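Side-chain contact in sporozoite surface protein 2 (Plasmodium vivax, PDB 4HQO), which probably serves as the sporozoite surface adhesion receptor for gliding motility, its von Willebrand factor A domain carrying a magnesium ion: residues S52-R55 with D56-N59. The protein carries 4 engineered substitutions. Residues are numbered along the deposited sequence; the frame is centred on the assembly and turned at random.
Sequences SLSR and DTIN
A type I beta turn from Ser54 to Thr57 reverses the chain just before strand 58-65 of the von Willebrand factor A domain. Ser54 and Thr57, the first and last residues of the turn, are joined twice. Thr57 N donates to Ser54 O at 3.2 Å. Their hydroxyls also meet tip to tip, with Ser54 OG 2.7 Å from Thr57 OG1; either may be the donor. Both hydroxyls lie between the backbone N and the carbonyl carbon of their own residue (chi1 76° for Ser54, 66° for Thr57), which brings the two oxygens together beside the turn. A water hydrogen-bonds to Thr57 OG1 (2.6 Å) and Ser52 OG (2.7 Å) and so bridges those two hydroxyls; Ser54 OG joins the chain through Thr57 OG1. Just beyond the turn, Ser54 N donates to Ile58 O at 3.2 Å. The same oxygen receives a CH...O contact from Leu53 CA at 3.4 Å, within a single beta bridge between Leu53 and Ile58. Their side chains cross at about a right angle, and Leu53 CD2 rests on Ile58 CG2 at 3.6 Å. The turn closes the connection from helix 33-49 into strand 58-65. Arg55 NH1 hydrogen-bonds to Gly76 O, while the Thr57 and Asn59 backbones pair with the neighbouring strand 19-26.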
loop_
_atom_site.group_PDB
_atom_site.type_symbol
_atom_site.label_atom_id
_atom_site.label_comp_id
_atom_site.label_asym_id
_atom_site.label_seq_id
_atom_site.Cartn_x
_atom_site.Cartn_y
_atom_site.Cartn_z
ATOM N N SER A 52 0.495 -12.822 -4.477
ATOM C CA SER A 52 0.931 -13.421 -3.226
ATOM C C SER A 52 0.375 -12.639 -2.029
ATOM O O SER A 52 1.082 -11.824 -1.439
ATOM C CB SER A 52 2.462 -13.479 -3.175
ATOM O OG SER A 52 2.905 -14.190 -2.030
ATOM N N LEU A 53 -0.891 -12.881 -1.677
ATOM C CA LEU A 53 -1.497 -12.210 -0.535
ATOM C C LEU A 53 -0.978 -12.788 0.778
ATOM O O LEU A 53 -0.729 -13.991 0.882
ATOM C CB LEU A 53 -3.028 -12.298 -0.594
ATOM C CG LEU A 53 -3.700 -11.854 -1.901
ATOM C CD1 LEU A 53 -5.195 -12.146 -1.868
ATOM C CD2 LEU A 53 -3.470 -10.390 -2.185
ATOM N N SER A 54 -0.773 -11.915 1.761
ATOM C CA SER A 54 -0.442 -12.314 3.126
ATOM C C SER A 54 -0.514 -11.076 3.999
ATOM O O SER A 54 -0.499 -9.958 3.494
ATOM C CB SER A 54 0.956 -12.950 3.236
ATOM O OG SER A 54 1.984 -11.972 3.166
ATOM N N ARG A 55 -0.593 -11.283 5.307
ATOM C CA ARG A 55 -0.676 -10.181 6.257
ATOM C C ARG A 55 0.414 -9.133 6.014
ATOM O O ARG A 55 0.119 -7.947 5.904
ATOM C CB ARG A 55 -0.589 -10.728 7.684
ATOM C CG ARG A 55 -0.164 -9.705 8.718
ATOM C CD ARG A 55 -1.312 -8.810 9.083
ATOM N NE ARG A 55 -2.384 -9.598 9.676
ATOM C CZ ARG A 55 -3.673 -9.457 9.383
ATOM N NH1 ARG A 55 -4.072 -8.537 8.492
ATOM N NH2 ARG A 55 -4.560 -10.244 9.988
ATOM N N ASP A 56 1.662 -9.582 5.891
ATOM C CA ASP A 56 2.808 -8.668 5.812
ATOM C C ASP A 56 3.161 -8.180 4.409
ATOM O O ASP A 56 4.063 -7.356 4.249
ATOM C CB ASP A 56 4.055 -9.316 6.427
ATOM C CG ASP A 56 3.876 -9.647 7.895
ATOM O OD1 ASP A 56 3.082 -8.947 8.568
ATOM O OD2 ASP A 56 4.531 -10.606 8.370
ATOM N N THR A 57 2.494 -8.701 3.386
ATOM C CA THR A 57 2.858 -8.310 2.027
ATOM C C THR A 57 1.682 -7.678 1.269
ATOM O O THR A 57 1.259 -6.562 1.597
ATOM C CB THR A 57 3.559 -9.460 1.230
ATOM O OG1 THR A 57 2.648 -10.539 0.992
ATOM C CG2 THR A 57 4.772 -9.991 2.001
ATOM N N ILE A 58 1.147 -8.368 0.269
ATOM C CA ILE A 58 0.028 -7.794 -0.489
ATOM C C ILE A 58 -1.299 -7.924 0.264
ATOM O O ILE A 58 -1.668 -9.012 0.695
ATOM C CB ILE A 58 -0.084 -8.412 -1.899
ATOM C CG1 ILE A 58 1.286 -8.373 -2.590
ATOM C CG2 ILE A 58 -1.129 -7.667 -2.726
ATOM C CD1 ILE A 58 1.299 -8.928 -4.003
ATOM N N ASN A 59 -1.992 -6.800 0.442
ATOM C CA ASN A 59 -3.341 -6.794 1.010
ATOM C C ASN A 59 -4.321 -6.295 -0.045
ATOM O O ASN A 59 -4.125 -5.237 -0.653
ATOM C CB ASN A 59 -3.444 -5.889 2.240
ATOM C CG ASN A 59 -2.580 -6.353 3.410
ATOM O OD1 ASN A 59 -1.802 -7.315 3.311
ATOM N ND2 ASN A 59 -2.709 -5.650 4.529
HETATM O O HOH W 1 3.989 -12.184 -0.566
#